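Local coordinates for polyketide biosynthesis enoyl-CoA isomerase PksI (Bacillus subtilis, PDB 4Q1K), which decarboxylates the 3-methylglutaconyl group carried on PksL to a 3-methylcrotonyl group during the biosynthesis of the antibiotic bacillaene, at residues V24-E29 against Q36-D41; R42-A47 against G84-G89; I137-R142 against A202-Y207. The protein carries 1 engineered substitution. One frame throughout, in Å; residues are numbered along the deposited sequence.

Interaction 1 (V24-E29 against Q36-D41); sequences VVELIE and QVKMQD
Val37 divides its two methyls between two neighbours on the partner strand, and with them makes the tight side of this contact. CG2 runs alongside Leu27, 3.6 Å from its CD2, both side chains pointing the same way. CG1, set anti to the backbone N (chi1 179°), is turned instead to Val25, whose CG1 it meets obliquely at 3.7 Å. Helix 50-65 closes over this apolar face, with Leu52 on Val25, Ala59 and Tyr62 on Leu27, and Ile63 on Val37.

The two strands are the arms of an antiparallel beta hairpin at the edge of the main sheet of the crotonase fold: 25-29 belongs to an outermost strand, whereas 36-39 is bonded on its other side to strand 71-75. Glu26 with Lys38 and Ile28 with Gln36 are the hydrogen-bonded pairs, and the link from Lys38 N to Glu26 O, 2.9 Å long, is close to straight at 173°. Beyond the last bridge Gln40 N still donates to Val24 O at 2.8 Å, carrying the ladder into the loop.

The face bearing Glu26, Ile28, Gln36 and Lys38 is packed differently, with polar groups and water between the strands. Glu26 OE1 stops 4.5 Å short of Lys38 NZ, too far for a salt bridge. A water 3.0 Å from Glu26 OE1 spans the gap, although its bond to the ammonium is weak. A second water accepts from Gln36 NE2 and lies within bonding distance of both Glu26 OE1 and Glu26 O, though it may not have a proton for each. Here aliphatic carbons lie lightly against polar ends: the extended Lys38 chain passes Glu26 OE1 with its CD, and Ile28 CD1 lies 4.1 Å from Gln36 NE2.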
# COMPACT_ATOMS: atom_id res chain seq x y z
N VAL B 24 -6.63 -19.69 30.82
CA VAL B 24 -7.07 -19.76 29.43
C VAL B 24 -6.00 -19.12 28.54
O VAL B 24 -6.18 -19.07 27.34
CB VAL B 24 -8.51 -19.21 29.17
CG1 VAL B 24 -9.55 -20.08 29.94
CG2 VAL B 24 -8.62 -17.71 29.48
N VAL B 25 -4.89 -18.66 29.15
CA VAL B 25 -3.67 -18.29 28.36
C VAL B 25 -2.52 -19.15 28.89
O VAL B 25 -2.31 -19.23 30.11
CB VAL B 25 -3.34 -16.80 28.35
CG1 VAL B 25 -1.94 -16.48 27.83
CG2 VAL B 25 -4.40 -15.96 27.64
N GLU B 26 -1.75 -19.79 28.00
CA GLU B 26 -0.56 -20.56 28.46
C GLU B 26 0.68 -19.77 27.97
O GLU B 26 0.73 -19.40 26.75
CB GLU B 26 -0.58 -21.95 27.82
CG GLU B 26 0.57 -22.92 28.20
CD GLU B 26 0.74 -24.05 27.15
OE1 GLU B 26 0.97 -23.75 25.93
OE2 GLU B 26 0.67 -25.24 27.51
N LEU B 27 1.64 -19.47 28.86
CA LEU B 27 2.95 -18.93 28.41
C LEU B 27 3.96 -20.04 28.38
O LEU B 27 4.13 -20.75 29.40
CB LEU B 27 3.56 -17.91 29.39
CG LEU B 27 2.87 -16.62 29.65
CD1 LEU B 27 3.54 -15.76 30.74
CD2 LEU B 27 2.70 -15.89 28.36
N ILE B 28 4.67 -20.15 27.27
CA ILE B 28 5.78 -21.06 27.17
C ILE B 28 7.01 -20.27 26.72
O ILE B 28 6.98 -19.62 25.68
CB ILE B 28 5.53 -22.18 26.12
CG1 ILE B 28 4.38 -23.09 26.52
CG2 ILE B 28 6.77 -23.06 26.04
CD1 ILE B 28 4.19 -24.26 25.54
N GLU B 29 8.11 -20.36 27.47
CA GLU B 29 9.39 -19.89 26.99
C GLU B 29 9.91 -20.98 26.05
O GLU B 29 10.29 -22.06 26.46
CB GLU B 29 10.30 -19.66 28.23
CG GLU B 29 11.67 -19.07 27.97
CD GLU B 29 12.36 -18.56 29.28
OE1 GLU B 29 11.73 -17.76 30.04
OE2 GLU B 29 13.54 -18.99 29.51
N GLN B 36 6.06 -17.58 23.98
CA GLN B 36 4.81 -17.89 23.26
C GLN B 36 3.63 -17.64 24.17
O GLN B 36 3.59 -18.11 25.33
CB GLN B 36 4.85 -19.30 22.70
CG GLN B 36 3.55 -19.74 21.99
CD GLN B 36 3.73 -21.17 21.50
OE1 GLN B 36 4.43 -21.38 20.54
NE2 GLN B 36 3.24 -22.13 22.22
N VAL B 37 2.70 -16.81 23.66
CA VAL B 37 1.42 -16.52 24.37
C VAL B 37 0.30 -17.30 23.63
O VAL B 37 -0.05 -16.96 22.53
CB VAL B 37 1.11 -15.01 24.41
CG1 VAL B 37 -0.25 -14.70 25.12
CG2 VAL B 37 2.24 -14.26 25.15
N LYS B 38 -0.16 -18.42 24.22
CA LYS B 38 -1.15 -19.24 23.53
C LYS B 38 -2.52 -19.01 24.17
O LYS B 38 -2.76 -19.41 25.33
CB LYS B 38 -0.81 -20.70 23.72
CG LYS B 38 -1.87 -21.59 23.03
CD LYS B 38 -1.41 -23.04 23.09
CE LYS B 38 -2.46 -24.02 22.58
NZ LYS B 38 -1.75 -25.32 22.72
N MET B 39 -3.45 -18.53 23.37
CA MET B 39 -4.85 -18.31 23.81
C MET B 39 -5.59 -19.65 23.67
O MET B 39 -5.61 -20.25 22.57
CB MET B 39 -5.50 -17.31 22.84
CG MET B 39 -4.79 -15.97 22.99
SD MET B 39 -5.52 -14.68 21.99
CE MET B 39 -4.93 -15.19 20.34
N GLN B 40 -6.22 -20.08 24.75
CA GLN B 40 -6.89 -21.38 24.79
C GLN B 40 -8.10 -21.35 25.74
O GLN B 40 -8.24 -22.21 26.63
CB GLN B 40 -5.91 -22.51 25.10
CG GLN B 40 -5.11 -22.27 26.39
CD GLN B 40 -4.19 -23.43 26.80
OE1 GLN B 40 -3.84 -23.55 27.99
NE2 GLN B 40 -3.81 -24.28 25.86
N ASP B 41 -8.97 -20.37 25.51
CA ASP B 41 -10.35 -20.38 26.04
C ASP B 41 -11.23 -21.22 25.11
O ASP B 41 -11.86 -20.69 24.20
CB ASP B 41 -10.87 -18.97 26.23
CG ASP B 41 -12.15 -18.96 27.08
OD1 ASP B 41 -12.89 -19.95 27.02
OD2 ASP B 41 -12.37 -17.93 27.73
O HOH W 1 2.29 -21.33 25.11
O HOH W 2 1.33 -25.83 23.83

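Interaction 2 (R42-A47 against G84-G89); sequences RTHKNA and GGTQEG
The imidazole of His44 is met obliquely by the Thr86 methyl, whose CG2 lies 4.2 Å from ring atom CD2. That same CG2 also touches Ala47 CB at 3.9 Å, so one methyl bears on the first and last residues of the His44-Ala47 turn. The tightest approach is made by Gly84: its carbonyl O comes within 3.2 Å of Ala47 CA and close to CB. Two overlapping turns, type I from Arg42 to Lys45 and type I' from His44 to Ala47, present the loop this way, the second closed by Ala47 N bonding to His44 O at 2.8 Å.

Thr86 is also the N-cap of helix 87-94. With chi1 at 61° its OG1 accepts from Gly89 N at 2.9 Å, while CG2 is left to face the loop. Backbone bonds of Asn46 with Ser83 and of Gly84 with Phe48 join the two segments. Gly85 lies about 10 Å from the side chain of the active-site His249, and in crotonase enzymes the segment leading into this helix commonly lends a peptide N-H to the oxyanion hole. Methyl meets methyl and ring, and Ala47 meets a carbonyl, which suggests that shape and flanking backbone bonds, rather than charge, set the contact's position.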
# COMPACT_ATOMS: atom_id res chain seq x y z
N ARG B 42 -11.20 -22.53 25.32
CA ARG B 42 -11.91 -23.48 24.47
C ARG B 42 -13.43 -23.34 24.59
O ARG B 42 -14.10 -23.42 23.59
CB ARG B 42 -11.46 -24.92 24.74
CG ARG B 42 -9.96 -25.10 24.62
CD ARG B 42 -9.49 -26.54 24.71
NE ARG B 42 -8.04 -26.41 24.77
CZ ARG B 42 -7.17 -26.81 23.87
NH1 ARG B 42 -7.58 -27.50 22.80
NH2 ARG B 42 -5.88 -26.54 24.09
N THR B 43 -13.93 -23.03 25.80
CA THR B 43 -15.34 -22.74 26.04
C THR B 43 -15.82 -21.63 25.13
O THR B 43 -16.88 -21.78 24.51
CB THR B 43 -15.61 -22.25 27.46
OG1 THR B 43 -15.18 -23.25 28.33
CG2 THR B 43 -17.12 -22.04 27.70
N HIS B 44 -15.06 -20.54 25.00
CA HIS B 44 -15.50 -19.44 24.16
C HIS B 44 -14.86 -19.35 22.78
O HIS B 44 -14.94 -18.30 22.13
CB HIS B 44 -15.28 -18.15 24.86
CG HIS B 44 -16.04 -18.05 26.14
ND1 HIS B 44 -15.63 -18.68 27.30
CD2 HIS B 44 -17.19 -17.38 26.46
CE1 HIS B 44 -16.49 -18.41 28.28
NE2 HIS B 44 -17.44 -17.63 27.79
N LYS B 45 -14.16 -20.39 22.33
CA LYS B 45 -13.46 -20.34 21.03
C LYS B 45 -12.58 -19.10 20.93
O LYS B 45 -12.50 -18.42 19.88
CB LYS B 45 -14.48 -20.39 19.90
CG LYS B 45 -15.32 -21.67 19.98
CD LYS B 45 -16.75 -21.35 19.62
CE LYS B 45 -17.12 -21.97 18.29
NZ LYS B 45 -17.50 -23.40 18.52
N ASN B 46 -11.88 -18.77 22.03
CA ASN B 46 -11.02 -17.56 22.01
C ASN B 46 -11.72 -16.25 21.77
O ASN B 46 -11.12 -15.26 21.36
CB ASN B 46 -9.80 -17.75 21.05
CG ASN B 46 -8.73 -18.63 21.64
OD1 ASN B 46 -7.73 -18.95 20.94
ND2 ASN B 46 -8.91 -19.07 22.88
N ALA B 47 -13.05 -16.21 22.02
CA ALA B 47 -13.70 -14.91 22.07
C ALA B 47 -13.25 -14.27 23.41
O ALA B 47 -12.74 -15.01 24.30
CB ALA B 47 -15.22 -15.03 21.98
N GLY B 84 -13.06 -12.55 18.90
CA GLY B 84 -13.51 -11.17 19.05
C GLY B 84 -14.50 -11.05 20.22
O GLY B 84 -14.53 -11.93 21.10
N GLY B 85 -15.37 -10.05 20.18
CA GLY B 85 -16.27 -9.79 21.36
C GLY B 85 -17.19 -11.00 21.57
O GLY B 85 -17.66 -11.60 20.62
N THR B 86 -17.52 -11.37 22.82
CA THR B 86 -18.59 -12.34 23.01
C THR B 86 -19.96 -11.68 22.68
O THR B 86 -20.03 -10.41 22.60
CB THR B 86 -18.63 -12.82 24.47
OG1 THR B 86 -18.89 -11.69 25.30
CG2 THR B 86 -17.22 -13.44 24.87
N GLN B 87 -21.01 -12.51 22.58
CA GLN B 87 -22.33 -11.99 22.26
C GLN B 87 -22.74 -11.07 23.43
O GLN B 87 -23.21 -9.95 23.24
CB GLN B 87 -23.28 -13.14 22.05
CG GLN B 87 -24.68 -12.67 21.64
CD GLN B 87 -25.58 -13.85 21.29
OE1 GLN B 87 -25.40 -14.93 21.80
NE2 GLN B 87 -26.51 -13.66 20.39
N GLU B 88 -22.48 -11.53 24.65
CA GLU B 88 -22.86 -10.75 25.84
C GLU B 88 -22.05 -9.45 25.91
O GLU B 88 -22.60 -8.37 26.17
CB GLU B 88 -22.67 -11.59 27.11
CG GLU B 88 -22.95 -10.87 28.41
CD GLU B 88 -24.44 -10.51 28.64
OE1 GLU B 88 -25.30 -10.58 27.70
OE2 GLU B 88 -24.75 -10.13 29.81
N GLY B 89 -20.74 -9.53 25.62
CA GLY B 89 -19.91 -8.31 25.51
C GLY B 89 -20.47 -7.30 24.54
O GLY B 89 -20.50 -6.08 24.83

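Interaction 3 (I137-R142 against A202-Y207); sequences IVILSR and AEVLDY
Ile139 is the strand residue that meets two helix side chains, Val204 and Tyr207, in a helix-on-sheet contact of the crotonase fold. Helix 202-207 runs nearly antiparallel to strand 137-141, at 161°, with the segment axes 8.1 Å apart. Ile139 CD1 comes up to the edge of the tyrosine ring, near its plane, and lies 3.5 Å from CD2. The other branch, CG2, slides past Val204 CG1 at 3.9 Å, the two side chains pointing in opposite directions. Val204 sends its second methyl further along the strand, where CG2 rests 3.7 Å from Leu140 O and is also close to Ser141 CA.

In the next shell the neighbouring strands complete the apolar bed. Ile117 backs Ile139, Ala119 touches Val204, and Leu199 packs on both Val204 and Tyr207. The strand is fixed through its backbone, Ile139 bonding to Ala118 and Met120 on one side and Leu140 to Lys197 on the other. At the last residue of the strand Ser141 has polar partners: its OG bonds to Glu143 and Ser144, and its N to the hydroxyl of Tyr146.

The ring of Tyr207 reaches the strand because CG stands anti to the backbone N (chi1 174°), and that backbone N is itself bound within the helix, donating to Glu203 O at 3.0 Å.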
# COMPACT_ATOMS: atom_id res chain seq x y z
N ILE B 137 4.47 -8.62 12.94
CA ILE B 137 4.50 -9.64 11.85
C ILE B 137 3.24 -10.45 11.91
O ILE B 137 2.90 -10.94 13.03
CB ILE B 137 5.71 -10.56 11.97
CG1 ILE B 137 6.94 -9.71 11.63
CG2 ILE B 137 5.63 -11.63 10.83
CD1 ILE B 137 8.25 -10.33 12.09
N VAL B 138 2.48 -10.52 10.82
CA VAL B 138 1.19 -11.31 10.93
C VAL B 138 1.28 -12.53 10.02
O VAL B 138 1.67 -12.36 8.90
CB VAL B 138 0.01 -10.42 10.46
CG1 VAL B 138 -1.30 -11.30 10.37
CG2 VAL B 138 -0.14 -9.19 11.44
N ILE B 139 0.88 -13.72 10.43
CA ILE B 139 0.90 -14.87 9.48
C ILE B 139 -0.50 -15.44 9.47
O ILE B 139 -1.06 -15.64 10.53
CB ILE B 139 1.82 -15.99 10.08
CG1 ILE B 139 3.26 -15.46 10.27
CG2 ILE B 139 1.86 -17.20 9.10
CD1 ILE B 139 4.03 -16.30 11.35
N LEU B 140 -1.10 -15.70 8.32
CA LEU B 140 -2.42 -16.26 8.28
C LEU B 140 -2.39 -17.73 7.84
O LEU B 140 -1.41 -18.16 7.23
CB LEU B 140 -3.28 -15.53 7.23
CG LEU B 140 -3.35 -13.99 7.33
CD1 LEU B 140 -4.27 -13.50 6.17
CD2 LEU B 140 -3.85 -13.55 8.70
N SER B 141 -3.49 -18.44 8.14
CA SER B 141 -3.69 -19.79 7.66
C SER B 141 -4.59 -19.78 6.41
O SER B 141 -5.62 -19.08 6.31
CB SER B 141 -4.41 -20.60 8.75
OG SER B 141 -5.31 -21.55 8.15
N ARG B 142 -4.20 -20.55 5.40
CA ARG B 142 -4.91 -20.54 4.18
C ARG B 142 -6.40 -20.92 4.32
O ARG B 142 -7.28 -20.38 3.58
CB ARG B 142 -4.19 -21.61 3.28
CG ARG B 142 -4.53 -21.45 1.81
CD ARG B 142 -3.69 -22.37 0.87
NE ARG B 142 -2.22 -22.15 0.89
CZ ARG B 142 -1.36 -23.06 0.42
NH1 ARG B 142 -1.81 -24.22 -0.06
NH2 ARG B 142 -0.06 -22.84 0.41
N ALA B 202 -1.35 -26.16 9.45
CA ALA B 202 -0.37 -27.05 10.17
C ALA B 202 1.05 -26.49 10.14
O ALA B 202 1.92 -27.04 10.80
CB ALA B 202 -0.35 -28.48 9.53
N GLU B 203 1.33 -25.48 9.29
CA GLU B 203 2.68 -24.96 9.15
C GLU B 203 2.84 -23.58 9.87
O GLU B 203 3.94 -23.07 9.98
CB GLU B 203 2.99 -24.79 7.66
CG GLU B 203 3.17 -26.17 7.03
CD GLU B 203 3.27 -26.08 5.51
OE1 GLU B 203 3.84 -25.10 4.97
OE2 GLU B 203 2.72 -26.98 4.84
N VAL B 204 1.72 -22.97 10.35
CA VAL B 204 1.79 -21.54 10.71
C VAL B 204 2.65 -21.41 11.97
O VAL B 204 3.52 -20.56 12.05
CB VAL B 204 0.34 -21.00 10.98
CG1 VAL B 204 0.36 -19.64 11.75
CG2 VAL B 204 -0.44 -20.88 9.62
N LEU B 205 2.38 -22.23 12.98
CA LEU B 205 3.13 -21.98 14.27
C LEU B 205 4.58 -22.38 14.09
O LEU B 205 5.47 -21.69 14.57
CB LEU B 205 2.47 -22.75 15.43
CG LEU B 205 3.12 -22.51 16.81
CD1 LEU B 205 3.03 -21.04 17.16
CD2 LEU B 205 2.34 -23.36 17.82
N ASP B 206 4.87 -23.44 13.32
CA ASP B 206 6.25 -23.79 13.09
C ASP B 206 7.02 -22.65 12.40
O ASP B 206 8.20 -22.41 12.73
CB ASP B 206 6.39 -25.04 12.17
CG ASP B 206 6.02 -26.35 12.90
OD1 ASP B 206 6.05 -26.38 14.13
OD2 ASP B 206 5.61 -27.27 12.19
N TYR B 207 6.37 -22.02 11.39
CA TYR B 207 7.00 -20.93 10.69
C TYR B 207 7.22 -19.75 11.69
O TYR B 207 8.28 -19.13 11.66
CB TYR B 207 6.09 -20.49 9.54
CG TYR B 207 6.56 -19.28 8.82
CD1 TYR B 207 7.47 -19.39 7.73
CD2 TYR B 207 6.11 -18.05 9.16
CE1 TYR B 207 7.90 -18.24 7.00
CE2 TYR B 207 6.56 -16.92 8.49
CZ TYR B 207 7.41 -17.03 7.41
OH TYR B 207 7.75 -15.87 6.79

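Interactions 1 and 3 belong to the same main sheet, near opposite margins of it. In interaction 3 a buried strand takes up a helix mainly by aliphatic and aromatic contact, whereas the partly buried interaction 1 is a strand pair, rich in backbone bonds, with one apolar and one hydrated face. A light touch joins them, Gln36 OE1 lying 3.7 Å from Leu205 CD1. Interaction 2 follows directly on the hairpin, and Asp41 O probably accepts a hydrogen bond from Asn46 N, 2.9 Å away. It joins loops rather than regular elements, buries the least surface, and is the one of the three nearest to the catalytic histidine.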